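Esterase (Xanthomonas oryzae pv. oryzae, PDB 3H2G) hydrolyses ester bonds as a cell wall-degrading virulence factor that the bacterium uses against rice. Local coordinates at residues 131-143 / 234-246. Sequence-based numbering, arbitrary orientation.
Sequences SNYAYHPYLHSAS and LGSYAIVAMQHTY
Tyr-138 lays its ring on that of Tyr-237 in an offset stack, centroids 4.3 Å apart, planes tilted by 18°. Its CG stands anti to the backbone N (chi1 -175°), which carries the ring over CB and CG of Tyr-237, while Leu-139 CG covers the opposite face. Tyr-138 OH is hydrogen-bonded to Thr-88 OG1 and Tyr-237 OH to Glu-89 O; Tyr-237 OH also takes a weak, bent bond from His-136 ND1 (3.3 Å, 134°). Beside this aromatic cluster, the CB atoms of Tyr-138 and Ala-241 meet at 3.5 Å. In this alpha/beta-hydrolase fold the loop leading into helix 141-162 is packed against helix 231-246, with the Tyr-138 side chain near, but not touching, a probable Ser-His-Asp triad. Tyr-135 and His-244 form a second offset stack, side chains antiparallel, each CB over the other's ring; His-244 CB lies 3.4 Å from the Tyr-135 centroid. A water bridges Tyr-138 O (2.8 Å) and Thr-245 OG1 (3.0 Å). Thr-245 CG2 sits over one face of the His-140 ring, whose ND1 shares a 2.8 Å hydrogen bond with Ser-143 OG, limiting its rotation; the Tyr-246 hydroxyl, whose main polar partner is Asn-317, reaches the imidazole edge at CD2.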
ATOM      1  N   SER A 131     -10.942   3.937 -11.658  1.00  8.82           N
ATOM      2  CA  SER A 131     -10.231   3.176 -12.683  1.00  8.78           C
ATOM      3  C   SER A 131     -11.163   2.330 -13.547  1.00  8.72           C
ATOM      4  O   SER A 131     -12.174   1.813 -13.067  1.00  8.84           O
ATOM      5  CB  SER A 131      -9.188   2.267 -12.033  1.00  6.91           C
ATOM      6  OG  SER A 131      -8.573   1.431 -12.998  1.00  6.49           O
ATOM      7  N   ASN A 132     -10.820   2.189 -14.824  1.00  7.55           N
ATOM      8  CA  ASN A 132     -11.631   1.389 -15.732  1.00  9.03           C
ATOM      9  C   ASN A 132     -11.188  -0.073 -15.791  1.00  8.03           C
ATOM     10  O   ASN A 132     -11.736  -0.857 -16.564  1.00  7.49           O
ATOM     11  CB  ASN A 132     -11.622   1.992 -17.148  1.00  9.11           C
ATOM     12  CG  ASN A 132     -10.242   1.991 -17.795  1.00 12.95           C
ATOM     13  OD1 ASN A 132      -9.249   1.558 -17.199  1.00 11.79           O
ATOM     14  ND2 ASN A 132     -10.177   2.484 -19.033  1.00 11.78           N
ATOM     15  N   TYR A 133     -10.211  -0.449 -14.969  1.00  8.24           N
ATOM     16  CA  TYR A 133      -9.730  -1.832 -14.976  1.00  7.61           C
ATOM     17  C   TYR A 133     -10.763  -2.783 -14.360  1.00  8.59           C
ATOM     18  O   TYR A 133     -11.359  -2.484 -13.328  1.00  7.44           O
ATOM     19  CB  TYR A 133      -8.392  -1.938 -14.233  1.00  6.23           C
ATOM     20  CG  TYR A 133      -7.359  -2.758 -14.981  1.00  7.41           C
ATOM     21  CD1 TYR A 133      -6.946  -2.392 -16.265  1.00  9.11           C
ATOM     22  CD2 TYR A 133      -6.802  -3.905 -14.411  1.00  7.43           C
ATOM     23  CE1 TYR A 133      -6.004  -3.149 -16.964  1.00  8.11           C
ATOM     24  CE2 TYR A 133      -5.859  -4.670 -15.101  1.00  8.88           C
ATOM     25  CZ  TYR A 133      -5.467  -4.287 -16.377  1.00  9.14           C
ATOM     26  OH  TYR A 133      -4.549  -5.043 -17.064  1.00  8.95           O
ATOM     27  N   ALA A 134     -10.954  -3.933 -15.003  1.00  7.95           N
ATOM     28  CA  ALA A 134     -11.938  -4.928 -14.569  1.00  9.62           C
ATOM     29  C   ALA A 134     -11.690  -5.601 -13.222  1.00  8.21           C
ATOM     30  O   ALA A 134     -12.608  -6.177 -12.638  1.00  7.38           O
ATOM     31  CB  ALA A 134     -12.101  -5.992 -15.654  1.00 11.20           C
ATOM     32  N   TYR A 135     -10.457  -5.552 -12.732  1.00  6.95           N
ATOM     33  CA  TYR A 135     -10.134  -6.155 -11.440  1.00  5.97           C
ATOM     34  C   TYR A 135      -8.971  -5.389 -10.834  1.00  4.67           C
ATOM     35  O   TYR A 135      -8.389  -4.529 -11.492  1.00  5.88           O
ATOM     36  CB  TYR A 135      -9.725  -7.628 -11.605  1.00  6.24           C
ATOM     37  CG  TYR A 135      -8.479  -7.832 -12.446  1.00  6.89           C
ATOM     38  CD1 TYR A 135      -8.552  -7.874 -13.841  1.00  8.63           C
ATOM     39  CD2 TYR A 135      -7.222  -7.953 -11.848  1.00  6.91           C
ATOM     40  CE1 TYR A 135      -7.402  -8.030 -14.620  1.00  7.54           C
ATOM     41  CE2 TYR A 135      -6.067  -8.107 -12.617  1.00  8.59           C
ATOM     42  CZ  TYR A 135      -6.164  -8.143 -14.000  1.00  8.41           C
ATOM     43  OH  TYR A 135      -5.021  -8.276 -14.757  1.00  7.07           O
ATOM     44  N   HIS A 136      -8.638  -5.682  -9.582  1.00  3.49           N
ATOM     45  CA  HIS A 136      -7.495  -5.022  -8.962  1.00  3.01           C
ATOM     46  C   HIS A 136      -6.353  -6.016  -8.824  1.00  3.61           C
ATOM     47  O   HIS A 136      -6.510  -7.068  -8.197  1.00  4.45           O
ATOM     48  CB  HIS A 136      -7.816  -4.468  -7.572  1.00  2.96           C
ATOM     49  CG  HIS A 136      -6.604  -3.955  -6.857  1.00  3.65           C
ATOM     50  ND1 HIS A 136      -6.187  -4.450  -5.638  1.00  6.41           N
ATOM     51  CD2 HIS A 136      -5.665  -3.057  -7.238  1.00  1.32           C
ATOM     52  CE1 HIS A 136      -5.041  -3.882  -5.303  1.00  2.82           C
ATOM     53  NE2 HIS A 136      -4.702  -3.034  -6.257  1.00  5.09           N
ATOM     54  N   PRO A 137      -5.193  -5.707  -9.427  1.00  4.06           N
ATOM     55  CA  PRO A 137      -4.027  -6.596  -9.349  1.00  5.21           C
ATOM     56  C   PRO A 137      -3.404  -6.479  -7.956  1.00  4.73           C
ATOM     57  O   PRO A 137      -2.354  -5.861  -7.778  1.00  5.88           O
ATOM     58  CB  PRO A 137      -3.098  -6.054 -10.439  1.00  5.98           C
ATOM     59  CG  PRO A 137      -4.029  -5.335 -11.388  1.00  6.97           C
ATOM     60  CD  PRO A 137      -4.977  -4.656 -10.436  1.00  5.56           C
ATOM     61  N   TYR A 138      -4.075  -7.066  -6.974  1.00  4.68           N
ATOM     62  CA  TYR A 138      -3.625  -7.042  -5.588  1.00  4.20           C
ATOM     63  C   TYR A 138      -2.216  -7.631  -5.436  1.00  4.67           C
ATOM     64  O   TYR A 138      -1.939  -8.727  -5.915  1.00  4.70           O
ATOM     65  CB  TYR A 138      -4.633  -7.824  -4.733  1.00  4.38           C
ATOM     66  CG  TYR A 138      -4.388  -7.811  -3.240  1.00  5.04           C
ATOM     67  CD1 TYR A 138      -4.203  -6.613  -2.549  1.00  5.92           C
ATOM     68  CD2 TYR A 138      -4.390  -8.999  -2.508  1.00  4.26           C
ATOM     69  CE1 TYR A 138      -4.030  -6.599  -1.163  1.00  5.76           C
ATOM     70  CE2 TYR A 138      -4.219  -8.995  -1.122  1.00  4.29           C
ATOM     71  CZ  TYR A 138      -4.040  -7.793  -0.458  1.00  5.52           C
ATOM     72  OH  TYR A 138      -3.865  -7.788   0.910  1.00  5.01           O
ATOM     73  N   LEU A 139      -1.332  -6.879  -4.782  1.00  5.25           N
ATOM     74  CA  LEU A 139       0.045  -7.302  -4.531  1.00  5.54           C
ATOM     75  C   LEU A 139       0.878  -7.588  -5.783  1.00  7.00           C
ATOM     76  O   LEU A 139       1.818  -8.391  -5.747  1.00  6.46           O
ATOM     77  CB  LEU A 139       0.049  -8.522  -3.602  1.00  6.37           C
ATOM     78  CG  LEU A 139      -0.541  -8.235  -2.213  1.00  6.81           C
ATOM     79  CD1 LEU A 139      -0.701  -9.531  -1.425  1.00  8.44           C
ATOM     80  CD2 LEU A 139       0.365  -7.259  -1.473  1.00  8.31           C
ATOM     81  N   HIS A 140       0.532  -6.920  -6.881  1.00  5.58           N
ATOM     82  CA  HIS A 140       1.253  -7.069  -8.141  1.00  5.98           C
ATOM     83  C   HIS A 140       2.232  -5.900  -8.247  1.00  4.23           C
ATOM     84  O   HIS A 140       1.849  -4.781  -8.587  1.00  5.41           O
ATOM     85  CB  HIS A 140       0.272  -7.042  -9.319  1.00  5.86           C
ATOM     86  CG  HIS A 140       0.922  -7.238 -10.651  1.00  6.54           C
ATOM     87  ND1 HIS A 140       0.802  -6.326 -11.678  1.00  8.19           N
ATOM     88  CD2 HIS A 140       1.692  -8.244 -11.130  1.00  7.80           C
ATOM     89  CE1 HIS A 140       1.470  -6.762 -12.731  1.00  8.19           C
ATOM     90  NE2 HIS A 140       2.020  -7.924 -12.425  1.00  6.36           N
ATOM     91  N   SER A 141       3.498  -6.172  -7.946  1.00  5.32           N
ATOM     92  CA  SER A 141       4.545  -5.156  -7.962  1.00  4.81           C
ATOM     93  C   SER A 141       4.563  -4.224  -9.170  1.00  5.41           C
ATOM     94  O   SER A 141       4.612  -3.002  -9.016  1.00  4.85           O
ATOM     95  CB  SER A 141       5.916  -5.826  -7.823  1.00  4.86           C
ATOM     96  OG  SER A 141       5.968  -6.633  -6.658  1.00  7.04           O
ATOM     97  N   ALA A 142       4.520  -4.794 -10.369  1.00  5.81           N
ATOM     98  CA  ALA A 142       4.574  -3.991 -11.587  1.00  6.35           C
ATOM     99  C   ALA A 142       3.478  -2.941 -11.738  1.00  5.52           C
ATOM    100  O   ALA A 142       3.774  -1.783 -12.037  1.00  6.26           O
ATOM    101  CB  ALA A 142       4.587  -4.902 -12.812  1.00  5.31           C
ATOM    102  N   SER A 143       2.220  -3.331 -11.545  1.00  5.74           N
ATOM    103  CA  SER A 143       1.118  -2.383 -11.696  1.00  5.17           C
ATOM    104  C   SER A 143       0.934  -1.477 -10.479  1.00  6.42           C
ATOM    105  O   SER A 143       0.358  -0.395 -10.590  1.00  6.06           O
ATOM    106  CB  SER A 143      -0.191  -3.114 -12.034  1.00  4.19           C
ATOM    107  OG  SER A 143      -0.567  -4.020 -11.016  1.00  7.17           O
ATOM    108  N   LEU A 234      -7.638 -11.807   3.184  1.00  6.63           N
ATOM    109  CA  LEU A 234      -6.442 -11.391   2.452  1.00  7.74           C
ATOM    110  C   LEU A 234      -5.934 -12.486   1.514  1.00  7.28           C
ATOM    111  O   LEU A 234      -5.503 -12.209   0.392  1.00  6.33           O
ATOM    112  CB  LEU A 234      -5.344 -10.984   3.441  1.00  7.94           C
ATOM    113  CG  LEU A 234      -5.717  -9.818   4.363  1.00 10.20           C
ATOM    114  CD1 LEU A 234      -4.613  -9.575   5.382  1.00  9.91           C
ATOM    115  CD2 LEU A 234      -5.960  -8.572   3.530  1.00 10.20           C
ATOM    116  N   GLY A 235      -5.988 -13.731   1.974  1.00  6.11           N
ATOM    117  CA  GLY A 235      -5.544 -14.837   1.145  1.00  6.73           C
ATOM    118  C   GLY A 235      -6.438 -14.990  -0.073  1.00  6.67           C
ATOM    119  O   GLY A 235      -5.957 -15.241  -1.179  1.00  5.44           O
ATOM    120  N   SER A 236      -7.746 -14.844   0.126  1.00  5.39           N
ATOM    121  CA  SER A 236      -8.694 -14.959  -0.980  1.00  4.70           C
ATOM    122  C   SER A 236      -8.480 -13.838  -1.994  1.00  4.86           C
ATOM    123  O   SER A 236      -8.511 -14.071  -3.203  1.00  4.13           O
ATOM    124  CB  SER A 236     -10.130 -14.935  -0.451  1.00  5.52           C
ATOM    125  OG  SER A 236     -10.381 -16.085   0.349  1.00  7.56           O
ATOM    126  N   TYR A 237      -8.262 -12.619  -1.508  1.00  3.89           N
ATOM    127  CA  TYR A 237      -8.028 -11.487  -2.408  1.00  4.34           C
ATOM    128  C   TYR A 237      -6.791 -11.795  -3.266  1.00  3.12           C
ATOM    129  O   TYR A 237      -6.796 -11.610  -4.483  1.00  3.73           O
ATOM    130  CB  TYR A 237      -7.800 -10.208  -1.588  1.00  4.99           C
ATOM    131  CG  TYR A 237      -8.084  -8.905  -2.320  1.00  5.06           C
ATOM    132  CD1 TYR A 237      -8.302  -7.726  -1.606  1.00  6.05           C
ATOM    133  CD2 TYR A 237      -8.174  -8.855  -3.715  1.00  5.71           C
ATOM    134  CE1 TYR A 237      -8.610  -6.529  -2.255  1.00  5.16           C
ATOM    135  CE2 TYR A 237      -8.485  -7.658  -4.379  1.00  5.82           C
ATOM    136  CZ  TYR A 237      -8.703  -6.502  -3.637  1.00  5.73           C
ATOM    137  OH  TYR A 237      -9.029  -5.321  -4.262  1.00  4.73           O
ATOM    138  N   ALA A 238      -5.737 -12.285  -2.619  1.00  4.01           N
ATOM    139  CA  ALA A 238      -4.494 -12.619  -3.309  1.00  4.53           C
ATOM    140  C   ALA A 238      -4.668 -13.679  -4.393  1.00  4.68           C
ATOM    141  O   ALA A 238      -4.158 -13.524  -5.501  1.00  5.22           O
ATOM    142  CB  ALA A 238      -3.448 -13.084  -2.299  1.00  4.91           C
ATOM    143  N   ILE A 239      -5.374 -14.759  -4.069  1.00  3.36           N
ATOM    144  CA  ILE A 239      -5.594 -15.845  -5.025  1.00  3.43           C
ATOM    145  C   ILE A 239      -6.407 -15.387  -6.237  1.00  4.53           C
ATOM    146  O   ILE A 239      -6.017 -15.621  -7.384  1.00  3.75           O
ATOM    147  CB  ILE A 239      -6.312 -17.036  -4.342  1.00  3.43           C
ATOM    148  CG1 ILE A 239      -5.384 -17.650  -3.289  1.00  2.65           C
ATOM    149  CG2 ILE A 239      -6.732 -18.076  -5.385  1.00  3.75           C
ATOM    150  CD1 ILE A 239      -6.053 -18.688  -2.400  1.00  5.68           C
ATOM    151  N   VAL A 240      -7.536 -14.736  -5.977  1.00  3.74           N
ATOM    152  CA  VAL A 240      -8.400 -14.244  -7.045  1.00  5.82           C
ATOM    153  C   VAL A 240      -7.665 -13.232  -7.932  1.00  5.71           C
ATOM    154  O   VAL A 240      -7.753 -13.291  -9.161  1.00  5.86           O
ATOM    155  CB  VAL A 240      -9.678 -13.595  -6.453  1.00  6.76           C
ATOM    156  CG1 VAL A 240     -10.457 -12.871  -7.531  1.00 10.35           C
ATOM    157  CG2 VAL A 240     -10.551 -14.670  -5.812  1.00  6.05           C
ATOM    158  N   ALA A 241      -6.932 -12.313  -7.309  1.00  4.66           N
ATOM    159  CA  ALA A 241      -6.195 -11.299  -8.056  1.00  4.50           C
ATOM    160  C   ALA A 241      -5.068 -11.907  -8.886  1.00  5.31           C
ATOM    161  O   ALA A 241      -4.886 -11.542 -10.047  1.00  4.43           O
ATOM    162  CB  ALA A 241      -5.634 -10.244  -7.103  1.00  4.97           C
ATOM    163  N   MET A 242      -4.310 -12.834  -8.303  1.00  5.41           N
ATOM    164  CA  MET A 242      -3.215 -13.455  -9.041  1.00  6.06           C
ATOM    165  C   MET A 242      -3.740 -14.251 -10.231  1.00  5.75           C
ATOM    166  O   MET A 242      -3.071 -14.347 -11.259  1.00  6.65           O
ATOM    167  CB  MET A 242      -2.378 -14.347  -8.121  1.00  5.52           C
ATOM    168  CG  MET A 242      -1.531 -13.567  -7.121  1.00  6.23           C
ATOM    169  SD  MET A 242      -0.357 -12.435  -7.914  1.00  6.71           S
ATOM    170  CE  MET A 242       0.194 -11.462  -6.510  1.00  6.34           C
ATOM    171  N   GLN A 243      -4.935 -14.823 -10.093  1.00  5.46           N
ATOM    172  CA  GLN A 243      -5.534 -15.569 -11.196  1.00  6.18           C
ATOM    173  C   GLN A 243      -5.895 -14.584 -12.314  1.00  6.09           C
ATOM    174  O   GLN A 243      -5.671 -14.862 -13.487  1.00  8.04           O
ATOM    175  CB  GLN A 243      -6.789 -16.318 -10.725  1.00  5.44           C
ATOM    176  CG  GLN A 243      -7.646 -16.900 -11.855  1.00  4.76           C
ATOM    177  CD  GLN A 243      -6.849 -17.763 -12.820  1.00  7.18           C
ATOM    178  OE1 GLN A 243      -6.000 -18.549 -12.407  1.00  7.53           O
ATOM    179  NE2 GLN A 243      -7.128 -17.624 -14.114  1.00  7.02           N
ATOM    180  N   HIS A 244      -6.442 -13.427 -11.949  1.00  6.46           N
ATOM    181  CA  HIS A 244      -6.804 -12.417 -12.946  1.00  7.88           C
ATOM    182  C   HIS A 244      -5.557 -11.919 -13.668  1.00  7.26           C
ATOM    183  O   HIS A 244      -5.525 -11.804 -14.895  1.00  5.74           O
ATOM    184  CB  HIS A 244      -7.477 -11.207 -12.291  1.00  9.47           C
ATOM    185  CG  HIS A 244      -8.872 -11.456 -11.810  1.00 13.67           C
ATOM    186  ND1 HIS A 244      -9.861 -11.972 -12.620  1.00 16.74           N
ATOM    187  CD2 HIS A 244      -9.458 -11.202 -10.616  1.00 15.06           C
ATOM    188  CE1 HIS A 244     -10.996 -12.023 -11.946  1.00 19.31           C
ATOM    189  NE2 HIS A 244     -10.780 -11.561 -10.727  1.00 18.27           N
ATOM    190  N   THR A 245      -4.530 -11.614 -12.885  1.00  6.98           N
ATOM    191  CA  THR A 245      -3.277 -11.090 -13.415  1.00  8.25           C
ATOM    192  C   THR A 245      -2.475 -12.076 -14.259  1.00  8.91           C
ATOM    193  O   THR A 245      -2.081 -11.756 -15.381  1.00 10.56           O
ATOM    194  CB  THR A 245      -2.371 -10.589 -12.265  1.00  8.81           C
ATOM    195  OG1 THR A 245      -3.082  -9.615 -11.487  1.00  8.69           O
ATOM    196  CG2 THR A 245      -1.090  -9.963 -12.819  1.00  6.67           C
ATOM    197  N   TYR A 246      -2.242 -13.272 -13.726  1.00  8.57           N
ATOM    198  CA  TYR A 246      -1.443 -14.270 -14.431  1.00  9.13           C
ATOM    199  C   TYR A 246      -2.213 -15.355 -15.169  1.00  9.95           C
ATOM    200  O   TYR A 246      -1.643 -16.047 -16.015  1.00  9.15           O
ATOM    201  CB  TYR A 246      -0.453 -14.926 -13.462  1.00  8.29           C
ATOM    202  CG  TYR A 246       0.547 -13.959 -12.885  1.00  7.14           C
ATOM    203  CD1 TYR A 246       0.366 -13.411 -11.613  1.00  5.64           C
ATOM    204  CD2 TYR A 246       1.663 -13.558 -13.624  1.00  9.01           C
ATOM    205  CE1 TYR A 246       1.268 -12.487 -11.093  1.00  5.14           C
ATOM    206  CE2 TYR A 246       2.574 -12.634 -13.112  1.00  8.84           C
ATOM    207  CZ  TYR A 246       2.370 -12.103 -11.846  1.00  8.10           C
ATOM    208  OH  TYR A 246       3.270 -11.191 -11.336  1.00  7.74           O
TER
HETATM  209  O   HOH W   1      -2.299  -9.697  -8.543  1.00  6.95           O